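Local coordinates for lipoprotein, putative (Bacillus anthracis, PDB 4O4A) that is of unknown function but is probably a lipoprotein and may bind lipid, at residues T27-L33 with T82-Y88; Y38-I43 with H148-M154; I43-P49 with W117-A122; D68-V72 with L157-I161. All coordinates share one frame; numbering follows the deposited sequence.

How the interactions relate
Interaction 1 lies in one mixed sheet, where strands 30-35 and 86-90 run side by side; the other three gather round a second mixed sheet and the helix 149-166 packed on it. Interaction 2 sets the start of that helix on strand 40-45, and interaction 4 sets its next turns on the neighbouring strand 70-72, their centres about 10 Å apart. Interaction 3 continues strand 40-45 against strand 117-126 and shares I43 with interaction 2; M154 of the helix touches F121 there. Backbone bonds from A71 to I43 and V45 tie interaction 4 to both. The centre of interaction 1 stands about 18 Å from that of interaction 3 and 20 Å from that of interaction 2.

Interaction 1 of 4, residues T27-L33 with T82-Y88; sequences TTDTIYL and TVNDLYY
I31, Y32 and L33 run in register with L86, Y87 and Y88 as neighbouring parallel strands of a mixed beta-sheet, and the loops leading into them are stitched together through side chains. Within the strands the L86 amide donates to T30 O (3.0 Å), the Y32 amide to L86 O and the Y88 amide to Y32 O. Ahead of them T28 N donates to T82 O. T28 OG1 works twice: it accepts from N84 N (3.0 Å) and donates to D85 OD1 (2.6 Å) from above the carboxylate plane; T30 N gives OD1 a second, weak bond. A chi1 of 50° places OG1 between backbone N and carbonyl carbon, turned to the opposite loop. N84 uses both ends of its amide on D29. Its OD1 accepts from D29 N (2.8 Å) on a lone pair, while ND2 donates to D29 OD1 (2.9 Å), which also takes the T27 hydroxyl. The Y32 and Y87 rings lie side by side, planes 12° apart but barely overlapping. On the other edge of strand 30-35, the I31 and L33 backbones hydrogen-bond strand 60-64 and the residue just after it. A water donates to D85 OD2 (2.6 Å) and also hydrogen-bonds Y32 OH.

Interaction 2 of 4, residues Y38-I43 with H148-M154; sequences YEGDLI and HPAEKKM
This is a helix-on-sheet contact: D41 and I43 of strand 40-45 meet the first turns of helix 149-166, with the two axes 8.9 Å apart at 41°. I43 fills the apolar part. Its CD1 lies 3.6 Å from K153 CG, the lysine chain sliding past it in the opposite direction, and its CG2 touches the M154 CE methyl at 3.8 Å. K153 leaves the helix extended, CG anti to its backbone N, then bends at its last two torsions; CE passes D41 O at 3.6 Å, and NZ turns to D68 O, a pair modelled too close for its length to be trusted. The Y38 hydroxyl donates to the same D41 O, again at a doubtfully short distance. D41 faces the helix start, its CG 3.9 Å from A150 CB. OD1 sits at the edge of the H148 ring, in its plane and 3.3 Å from CE1, while OD2 makes a salt bridge with R140. A carboxylate so close to a helix N-terminus is probably favoured by the helix dipole. P149 also packs on Q95 of a second subunit. H148 is the N-cap, ND1 accepting from A150 N (3.2 Å) nearly in the ring plane, so the motif is a side-chain-capped helix laid across a mixed beta-sheet.

Interaction 3 of 4, residues I43-P49 with W117-A122; sequences IVVYNVP and WEFPFA
V44 and A122 form an antiparallel hydrogen-bonded pair, with V45 and F121 the non-hydrogen-bonded pair beside it, in the middle of a four-stranded mixed sheet. The backbone bonds come first: V44 N donates to A122 O (3.1 Å), A122 N returns to V44 O (2.9 Å), and Y46 N reaches P120 O (2.8 Å). Past Y46 the strand turns off and side chains take over the polar pairing. N47 ND2 donates to E118 O (2.8 Å), which lies close to the amide plane. W117 NE1 in turn gives its hydrogen to N47 O (2.8 Å), in the plane of the indole, although W117 is poorly ordered. With CG anti to the backbone N, chi1 -164°, N47 carries its amide toward strand 117-126. The amide and indole planes are 14° apart. Apolar contacts follow. V45 CG1 meets F119 CB, V48 CG2 approaches F119 CD1 at 3.8 Å, and the P49 ring slides past W117, with CG above one indole face, toward its rim. Helix 149-166 adds M158 against F119 and M154 against F121. Chemically, regular pairing is extended into the loop: amide and indole N-H groups satisfy carbonyls where strand 40-45 has ended.

Interaction 4 of 4, residues D68-V72 with L157-I161; sequences DGTAV and LMQRI
T70 and V72, on strand 70-72 at the edge of the mixed four-stranded sheet, point toward L157 and I161 on helix 149-166, in a helix-on-sheet packing with the axes 10.7 Å apart. The apolar contacts form one group. The T70 CG2 methyl and the L157 methyls reach toward each other tip to tip. V72 CG2 lies 4.2 Å from L157 CD1 and 4.4 Å from I161 CD1, the valine and L157 sliding past each other in opposite directions. Behind them L157 also rests on I43 and V45 of strand 40-45, and Y165, a turn further on, reaches V72. A polar group closes the side nearest the turn D68-G69. With chi1 at 70°, D68 CG sits between the backbone N and the carbonyl carbon, and OD1 takes a weak bond from T70 N, as in an Asx turn. R160 bends at its third torsion to approach D68 from the opposite direction, the carboxylate and guanidinium planes 59° apart. T70 OG1 lies at the guanidinium edge, 3.6 Å from R160 NH1, and that same NH1 makes the salt bridge to D68 OD2 at 2.8 Å.

Interaction 1 of 4, residues T27-L33 with T82-Y88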
# COMPACT_ATOMS: atom_id res chain seq x y z
N THR B 27 -40.43 13.76 -14.81
CA THR B 27 -39.57 12.64 -14.47
C THR B 27 -38.15 12.90 -15.01
O THR B 27 -37.92 13.83 -15.77
CB THR B 27 -40.11 11.30 -15.01
OG1 THR B 27 -40.20 11.36 -16.43
CG2 THR B 27 -41.48 10.99 -14.45
N THR B 28 -37.19 12.07 -14.60
CA THR B 28 -35.78 12.24 -15.01
C THR B 28 -35.46 11.74 -16.41
O THR B 28 -34.50 12.19 -17.01
CB THR B 28 -34.78 11.61 -14.00
OG1 THR B 28 -35.15 10.26 -13.70
CG2 THR B 28 -34.73 12.44 -12.71
N ASP B 29 -36.25 10.78 -16.90
CA ASP B 29 -36.11 10.23 -18.22
C ASP B 29 -34.69 10.17 -18.75
O ASP B 29 -34.38 10.84 -19.75
CB ASP B 29 -36.93 11.08 -19.18
CG ASP B 29 -38.37 11.14 -18.80
OD1 ASP B 29 -38.87 10.18 -18.19
OD2 ASP B 29 -39.02 12.15 -19.15
N THR B 30 -33.82 9.42 -18.09
CA THR B 30 -32.46 9.26 -18.59
C THR B 30 -32.06 7.79 -18.68
O THR B 30 -32.36 7.00 -17.80
CB THR B 30 -31.44 10.00 -17.73
OG1 THR B 30 -31.81 11.38 -17.69
CG2 THR B 30 -30.03 9.87 -18.32
N ILE B 31 -31.39 7.45 -19.77
CA ILE B 31 -30.89 6.12 -20.02
C ILE B 31 -29.38 6.20 -19.97
O ILE B 31 -28.79 7.04 -20.66
CB ILE B 31 -31.29 5.61 -21.41
CG1 ILE B 31 -32.77 5.29 -21.43
CG2 ILE B 31 -30.51 4.37 -21.77
CD1 ILE B 31 -33.29 4.88 -22.80
N TYR B 32 -28.76 5.35 -19.16
CA TYR B 32 -27.31 5.34 -19.05
C TYR B 32 -26.78 4.08 -19.70
O TYR B 32 -27.19 2.99 -19.34
CB TYR B 32 -26.88 5.38 -17.59
CG TYR B 32 -27.28 6.65 -16.88
CD1 TYR B 32 -26.44 7.75 -16.87
CD2 TYR B 32 -28.50 6.75 -16.23
CE1 TYR B 32 -26.81 8.92 -16.21
CE2 TYR B 32 -28.89 7.92 -15.58
CZ TYR B 32 -28.04 8.99 -15.57
OH TYR B 32 -28.41 10.14 -14.92
N LEU B 33 -25.86 4.24 -20.65
CA LEU B 33 -25.25 3.12 -21.32
C LEU B 33 -23.81 2.99 -20.86
O LEU B 33 -23.00 3.88 -21.09
CB LEU B 33 -25.28 3.32 -22.82
CG LEU B 33 -26.68 3.59 -23.38
CD1 LEU B 33 -26.61 3.79 -24.88
CD2 LEU B 33 -27.63 2.46 -23.04
N THR B 82 -39.24 12.93 -10.75
CA THR B 82 -39.34 11.59 -10.22
C THR B 82 -38.33 10.71 -10.97
O THR B 82 -38.36 10.65 -12.19
CB THR B 82 -40.76 11.04 -10.39
OG1 THR B 82 -41.69 11.84 -9.65
CG2 THR B 82 -40.84 9.58 -9.90
N VAL B 83 -37.44 10.03 -10.24
CA VAL B 83 -36.42 9.21 -10.88
C VAL B 83 -37.00 7.97 -11.54
O VAL B 83 -37.59 7.12 -10.88
CB VAL B 83 -35.34 8.76 -9.88
CG1 VAL B 83 -34.32 7.85 -10.57
CG2 VAL B 83 -34.65 9.97 -9.27
N ASN B 84 -36.84 7.89 -12.85
CA ASN B 84 -37.29 6.72 -13.60
C ASN B 84 -36.20 6.33 -14.60
O ASN B 84 -36.49 5.84 -15.67
CB ASN B 84 -38.59 7.01 -14.33
CG ASN B 84 -38.40 8.01 -15.43
OD1 ASN B 84 -37.51 8.87 -15.34
ND2 ASN B 84 -39.21 7.92 -16.48
N ASP B 85 -34.95 6.49 -14.21
CA ASP B 85 -33.83 6.20 -15.10
C ASP B 85 -33.65 4.70 -15.35
O ASP B 85 -34.03 3.88 -14.53
CB ASP B 85 -32.54 6.77 -14.52
CG ASP B 85 -32.61 8.27 -14.27
OD1 ASP B 85 -33.35 8.99 -15.00
OD2 ASP B 85 -31.90 8.73 -13.35
N LEU B 86 -33.08 4.37 -16.50
CA LEU B 86 -32.79 2.99 -16.88
C LEU B 86 -31.29 2.86 -17.11
O LEU B 86 -30.64 3.79 -17.58
CB LEU B 86 -33.55 2.61 -18.13
CG LEU B 86 -35.07 2.64 -18.00
CD1 LEU B 86 -35.74 2.40 -19.34
CD2 LEU B 86 -35.55 1.61 -16.97
N TYR B 87 -30.73 1.71 -16.76
CA TYR B 87 -29.30 1.48 -16.89
C TYR B 87 -29.05 0.22 -17.71
O TYR B 87 -29.75 -0.78 -17.57
CB TYR B 87 -28.66 1.37 -15.51
CG TYR B 87 -29.04 2.50 -14.56
CD1 TYR B 87 -28.27 3.65 -14.47
CD2 TYR B 87 -30.15 2.40 -13.75
CE1 TYR B 87 -28.60 4.69 -13.61
CE2 TYR B 87 -30.49 3.43 -12.87
CZ TYR B 87 -29.71 4.57 -12.81
OH TYR B 87 -30.05 5.61 -11.96
N TYR B 88 -28.06 0.28 -18.59
CA TYR B 88 -27.71 -0.86 -19.39
C TYR B 88 -26.23 -0.93 -19.59
O TYR B 88 -25.54 0.08 -19.50
CB TYR B 88 -28.30 -0.72 -20.78
CG TYR B 88 -29.79 -0.58 -20.88
CD1 TYR B 88 -30.39 0.65 -20.81
CD2 TYR B 88 -30.59 -1.68 -21.14
CE1 TYR B 88 -31.75 0.78 -20.95
CE2 TYR B 88 -31.96 -1.55 -21.28
CZ TYR B 88 -32.52 -0.33 -21.19
OH TYR B 88 -33.88 -0.21 -21.32
O HOH W 1 -30.77 10.82 -14.52

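Interaction 2 of 4, residues Y38-I43 with H148-M154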
# COMPACT_ATOMS: atom_id res chain seq x y z
N TYR B 38 -16.70 -2.28 -18.05
CA TYR B 38 -16.35 -1.26 -17.06
C TYR B 38 -16.94 -1.48 -15.68
O TYR B 38 -18.06 -1.98 -15.52
CB TYR B 38 -16.77 0.12 -17.53
CG TYR B 38 -16.25 1.22 -16.62
CD1 TYR B 38 -14.95 1.71 -16.77
CD2 TYR B 38 -17.05 1.77 -15.63
CE1 TYR B 38 -14.46 2.70 -15.95
CE2 TYR B 38 -16.57 2.77 -14.81
CZ TYR B 38 -15.27 3.23 -14.99
OH TYR B 38 -14.78 4.21 -14.19
N GLU B 39 -16.15 -1.11 -14.69
CA GLU B 39 -16.56 -1.21 -13.31
C GLU B 39 -15.94 -0.03 -12.60
O GLU B 39 -14.78 0.29 -12.82
CB GLU B 39 -16.10 -2.53 -12.69
CG GLU B 39 -16.70 -2.85 -11.33
CD GLU B 39 -16.46 -4.29 -10.88
OE1 GLU B 39 -15.54 -4.95 -11.41
OE2 GLU B 39 -17.22 -4.78 -10.00
N GLY B 40 -16.72 0.64 -11.76
CA GLY B 40 -16.19 1.74 -11.00
C GLY B 40 -16.95 3.03 -11.09
O GLY B 40 -18.15 3.04 -11.34
N ASP B 41 -16.23 4.11 -10.89
CA ASP B 41 -16.78 5.44 -10.87
C ASP B 41 -17.20 5.92 -12.23
O ASP B 41 -16.54 5.63 -13.21
CB ASP B 41 -15.74 6.39 -10.31
CG ASP B 41 -15.31 6.01 -8.91
OD1 ASP B 41 -16.19 5.86 -8.04
OD2 ASP B 41 -14.10 5.86 -8.68
N LEU B 42 -18.31 6.66 -12.27
CA LEU B 42 -18.84 7.21 -13.50
C LEU B 42 -19.06 8.71 -13.33
O LEU B 42 -19.52 9.17 -12.27
CB LEU B 42 -20.17 6.56 -13.86
CG LEU B 42 -20.12 5.08 -14.18
CD1 LEU B 42 -21.52 4.52 -14.27
CD2 LEU B 42 -19.36 4.83 -15.46
N ILE B 43 -18.75 9.46 -14.37
CA ILE B 43 -18.93 10.88 -14.33
C ILE B 43 -19.58 11.39 -15.60
O ILE B 43 -19.20 11.00 -16.71
CB ILE B 43 -17.60 11.61 -14.12
CG1 ILE B 43 -16.91 11.12 -12.84
CG2 ILE B 43 -17.83 13.10 -14.07
CD1 ILE B 43 -15.57 11.77 -12.54
N HIS B 148 -11.46 10.05 -2.20
CA HIS B 148 -12.19 9.07 -2.98
C HIS B 148 -11.63 9.09 -4.41
O HIS B 148 -11.39 10.17 -4.97
CB HIS B 148 -13.67 9.38 -2.97
CG HIS B 148 -14.52 8.26 -3.49
ND1 HIS B 148 -14.68 8.00 -4.83
CD2 HIS B 148 -15.26 7.34 -2.84
CE1 HIS B 148 -15.48 6.97 -4.99
NE2 HIS B 148 -15.86 6.55 -3.79
N PRO B 149 -11.42 7.90 -5.02
CA PRO B 149 -10.87 7.80 -6.38
C PRO B 149 -11.56 8.65 -7.43
O PRO B 149 -10.94 9.01 -8.43
CB PRO B 149 -11.04 6.33 -6.71
CG PRO B 149 -10.93 5.65 -5.38
CD PRO B 149 -11.61 6.57 -4.42
N ALA B 150 -12.82 8.98 -7.20
CA ALA B 150 -13.60 9.81 -8.12
C ALA B 150 -13.12 11.25 -8.16
O ALA B 150 -13.35 11.95 -9.16
CB ALA B 150 -15.07 9.77 -7.74
N GLU B 151 -12.48 11.69 -7.08
CA GLU B 151 -11.93 13.03 -7.01
C GLU B 151 -10.85 13.18 -8.05
O GLU B 151 -10.80 14.19 -8.75
CB GLU B 151 -11.34 13.35 -5.63
CG GLU B 151 -12.38 13.47 -4.54
CD GLU B 151 -13.31 14.66 -4.73
OE1 GLU B 151 -12.97 15.60 -5.48
OE2 GLU B 151 -14.39 14.67 -4.10
N LYS B 152 -10.00 12.16 -8.17
CA LYS B 152 -8.94 12.23 -9.14
C LYS B 152 -9.51 12.10 -10.55
O LYS B 152 -9.11 12.83 -11.45
CB LYS B 152 -7.90 11.14 -8.93
CG LYS B 152 -6.70 11.33 -9.85
CD LYS B 152 -5.66 10.23 -9.73
CE LYS B 152 -4.36 10.63 -10.41
NZ LYS B 152 -4.54 11.08 -11.81
N LYS B 153 -10.42 11.16 -10.74
CA LYS B 153 -11.03 10.97 -12.05
C LYS B 153 -11.62 12.29 -12.55
O LYS B 153 -11.46 12.63 -13.72
CB LYS B 153 -12.10 9.87 -12.01
CG LYS B 153 -12.82 9.67 -13.34
CD LYS B 153 -13.89 8.57 -13.29
CE LYS B 153 -13.37 7.19 -13.65
NZ LYS B 153 -13.01 7.13 -15.08
N MSE B 154 -12.27 13.01 -11.65
CA MSE B 154 -12.90 14.30 -11.97
C MSE B 154 -11.85 15.34 -12.25
O MSE B 154 -11.94 16.11 -13.22
CB MSE B 154 -13.75 14.73 -10.77
CG MSE B 154 -14.35 16.13 -10.92
SE MSE B 154 -15.54 16.24 -12.50
CE MSE B 154 -17.23 15.89 -11.62

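Interaction 3 of 4, residues I43-P49 with W117-A122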
# COMPACT_ATOMS: atom_id res chain seq x y z
N ILE B 43 -18.75 9.46 -14.37
CA ILE B 43 -18.93 10.88 -14.33
C ILE B 43 -19.58 11.39 -15.60
O ILE B 43 -19.20 11.00 -16.71
CB ILE B 43 -17.60 11.61 -14.12
CG1 ILE B 43 -16.91 11.12 -12.84
CG2 ILE B 43 -17.83 13.10 -14.07
CD1 ILE B 43 -15.57 11.77 -12.54
N VAL B 44 -20.57 12.25 -15.43
CA VAL B 44 -21.25 12.89 -16.54
C VAL B 44 -21.06 14.37 -16.33
O VAL B 44 -21.32 14.87 -15.23
CB VAL B 44 -22.75 12.60 -16.55
CG1 VAL B 44 -23.39 13.26 -17.76
CG2 VAL B 44 -23.01 11.11 -16.58
N VAL B 45 -20.60 15.07 -17.34
CA VAL B 45 -20.41 16.51 -17.22
C VAL B 45 -21.25 17.19 -18.27
O VAL B 45 -21.16 16.85 -19.45
CB VAL B 45 -18.95 16.92 -17.38
CG1 VAL B 45 -18.82 18.44 -17.20
CG2 VAL B 45 -18.08 16.19 -16.38
N TYR B 46 -22.06 18.14 -17.84
CA TYR B 46 -22.96 18.84 -18.73
C TYR B 46 -22.48 20.24 -19.09
O TYR B 46 -21.49 20.75 -18.54
CB TYR B 46 -24.33 18.96 -18.06
CG TYR B 46 -25.04 17.64 -17.84
CD1 TYR B 46 -24.73 16.83 -16.76
CD2 TYR B 46 -26.05 17.22 -18.71
CE1 TYR B 46 -25.38 15.63 -16.56
CE2 TYR B 46 -26.70 16.02 -18.52
CZ TYR B 46 -26.36 15.23 -17.44
OH TYR B 46 -27.03 14.05 -17.24
N ASN B 47 -23.19 20.84 -20.03
CA ASN B 47 -22.93 22.18 -20.48
C ASN B 47 -21.51 22.38 -20.99
O ASN B 47 -20.93 23.44 -20.82
CB ASN B 47 -23.22 23.16 -19.34
CG ASN B 47 -23.36 24.58 -19.83
OD1 ASN B 47 -23.88 24.83 -20.92
ND2 ASN B 47 -22.91 25.51 -19.02
N VAL B 48 -20.97 21.36 -21.64
CA VAL B 48 -19.64 21.44 -22.22
C VAL B 48 -19.80 21.83 -23.68
O VAL B 48 -20.27 21.04 -24.50
CB VAL B 48 -18.92 20.10 -22.13
CG1 VAL B 48 -17.53 20.18 -22.76
CG2 VAL B 48 -18.82 19.66 -20.68
N PRO B 49 -19.40 23.05 -24.04
CA PRO B 49 -19.57 23.49 -25.42
C PRO B 49 -18.69 22.72 -26.39
O PRO B 49 -17.53 22.42 -26.07
CB PRO B 49 -19.17 24.97 -25.38
CG PRO B 49 -18.20 25.06 -24.24
CD PRO B 49 -18.64 24.03 -23.24
N TRP B 117 -17.61 29.97 -16.35
CA TRP B 117 -18.46 28.96 -16.98
C TRP B 117 -18.79 27.83 -16.00
O TRP B 117 -17.89 27.28 -15.36
CB TRP B 117 -17.77 28.40 -18.21
CG TRP B 117 -18.66 27.59 -19.08
CD1 TRP B 117 -18.96 26.26 -18.95
CD2 TRP B 117 -19.35 28.04 -20.25
NE1 TRP B 117 -19.81 25.87 -19.96
CE2 TRP B 117 -20.06 26.94 -20.77
CE3 TRP B 117 -19.45 29.28 -20.91
CZ2 TRP B 117 -20.85 27.03 -21.91
CZ3 TRP B 117 -20.23 29.36 -22.05
CH2 TRP B 117 -20.93 28.25 -22.54
N GLU B 118 -20.07 27.49 -15.89
CA GLU B 118 -20.51 26.44 -14.97
C GLU B 118 -20.78 25.12 -15.66
O GLU B 118 -21.45 25.08 -16.68
CB GLU B 118 -21.78 26.87 -14.25
CG GLU B 118 -21.61 28.16 -13.48
CD GLU B 118 -22.85 28.56 -12.73
OE1 GLU B 118 -23.09 29.78 -12.60
OE2 GLU B 118 -23.60 27.66 -12.29
N PHE B 119 -20.22 24.05 -15.10
CA PHE B 119 -20.41 22.72 -15.62
C PHE B 119 -21.12 21.90 -14.57
O PHE B 119 -20.51 21.52 -13.57
CB PHE B 119 -19.08 22.00 -15.91
CG PHE B 119 -18.21 22.69 -16.92
CD1 PHE B 119 -18.43 22.54 -18.28
CD2 PHE B 119 -17.12 23.44 -16.51
CE1 PHE B 119 -17.61 23.15 -19.20
CE2 PHE B 119 -16.29 24.05 -17.42
CZ PHE B 119 -16.53 23.90 -18.77
N PRO B 120 -22.41 21.64 -14.77
CA PRO B 120 -23.05 20.74 -13.82
C PRO B 120 -22.50 19.35 -14.02
O PRO B 120 -22.15 18.99 -15.15
CB PRO B 120 -24.54 20.79 -14.21
CG PRO B 120 -24.68 21.86 -15.23
CD PRO B 120 -23.32 22.10 -15.82
N PHE B 121 -22.43 18.55 -12.97
CA PHE B 121 -21.94 17.18 -13.11
C PHE B 121 -22.66 16.19 -12.22
O PHE B 121 -23.37 16.57 -11.28
CB PHE B 121 -20.46 17.12 -12.77
CG PHE B 121 -20.16 17.54 -11.36
CD1 PHE B 121 -20.30 16.65 -10.32
CD2 PHE B 121 -19.73 18.83 -11.08
CE1 PHE B 121 -20.03 17.04 -9.02
CE2 PHE B 121 -19.46 19.22 -9.78
CZ PHE B 121 -19.61 18.32 -8.75
N ALA B 122 -22.44 14.91 -12.52
CA ALA B 122 -23.03 13.85 -11.75
C ALA B 122 -22.02 12.76 -11.53
O ALA B 122 -21.27 12.38 -12.44
CB ALA B 122 -24.25 13.30 -12.46

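Interaction 4 of 4, residues D68-V72 with L157-I161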
# COMPACT_ATOMS: atom_id res chain seq x y z
N ASP B 68 -13.60 4.81 -20.41
CA ASP B 68 -13.06 5.21 -19.10
C ASP B 68 -14.15 5.62 -18.11
O ASP B 68 -13.85 6.15 -17.04
CB ASP B 68 -12.03 6.34 -19.24
CG ASP B 68 -12.66 7.67 -19.64
OD1 ASP B 68 -13.85 7.69 -20.06
OD2 ASP B 68 -11.97 8.71 -19.54
N GLY B 69 -15.42 5.40 -18.46
CA GLY B 69 -16.53 5.73 -17.56
C GLY B 69 -16.85 7.21 -17.45
O GLY B 69 -17.40 7.68 -16.47
N THR B 70 -16.52 7.93 -18.50
CA THR B 70 -16.72 9.36 -18.59
C THR B 70 -17.70 9.71 -19.69
O THR B 70 -17.73 9.04 -20.72
CB THR B 70 -15.39 9.97 -19.00
OG1 THR B 70 -14.44 9.75 -17.95
CG2 THR B 70 -15.51 11.42 -19.31
N ALA B 71 -18.49 10.76 -19.48
CA ALA B 71 -19.43 11.21 -20.50
C ALA B 71 -19.48 12.71 -20.45
O ALA B 71 -19.68 13.30 -19.39
CB ALA B 71 -20.80 10.64 -20.27
N VAL B 72 -19.29 13.32 -21.60
CA VAL B 72 -19.24 14.76 -21.73
C VAL B 72 -20.31 15.18 -22.70
O VAL B 72 -20.42 14.60 -23.76
CB VAL B 72 -17.88 15.14 -22.31
CG1 VAL B 72 -17.80 16.62 -22.61
CG2 VAL B 72 -16.77 14.73 -21.35
N LEU B 157 -10.55 14.66 -15.59
CA LEU B 157 -11.55 14.88 -16.62
C LEU B 157 -11.73 16.35 -16.92
O LEU B 157 -11.87 16.74 -18.07
CB LEU B 157 -12.89 14.27 -16.22
CG LEU B 157 -14.05 14.51 -17.20
CD1 LEU B 157 -13.72 14.00 -18.59
CD2 LEU B 157 -15.33 13.88 -16.69
N MSE B 158 -11.72 17.18 -15.88
CA MSE B 158 -11.87 18.62 -16.07
C MSE B 158 -10.73 19.16 -16.88
O MSE B 158 -10.92 20.02 -17.73
CB MSE B 158 -11.96 19.32 -14.74
CG MSE B 158 -13.33 19.05 -14.13
SE MSE B 158 -14.87 19.68 -15.20
CE MSE B 158 -14.21 21.50 -15.47
N GLN B 159 -9.54 18.64 -16.63
CA GLN B 159 -8.39 19.07 -17.37
C GLN B 159 -8.53 18.66 -18.83
O GLN B 159 -8.27 19.48 -19.71
CB GLN B 159 -7.11 18.48 -16.77
CG GLN B 159 -5.85 18.96 -17.45
CD GLN B 159 -4.63 18.58 -16.67
OE1 GLN B 159 -3.77 19.41 -16.36
NE2 GLN B 159 -4.58 17.32 -16.30
N ARG B 160 -8.93 17.42 -19.09
CA ARG B 160 -9.13 16.96 -20.47
C ARG B 160 -10.15 17.83 -21.17
O ARG B 160 -10.01 18.13 -22.35
CB ARG B 160 -9.51 15.46 -20.62
CG ARG B 160 -8.34 14.51 -20.44
CD ARG B 160 -8.62 13.07 -20.93
NE ARG B 160 -9.94 12.51 -20.56
CZ ARG B 160 -10.24 11.97 -19.38
NH1 ARG B 160 -11.46 11.47 -19.16
NH2 ARG B 160 -9.34 11.93 -18.39
N ILE B 161 -11.18 18.24 -20.43
CA ILE B 161 -12.22 19.11 -20.97
C ILE B 161 -11.66 20.48 -21.35
O ILE B 161 -11.80 20.93 -22.48
CB ILE B 161 -13.38 19.29 -19.98
CG1 ILE B 161 -14.21 17.99 -19.91
CG2 ILE B 161 -14.29 20.43 -20.42
CD1 ILE B 161 -15.32 18.02 -18.89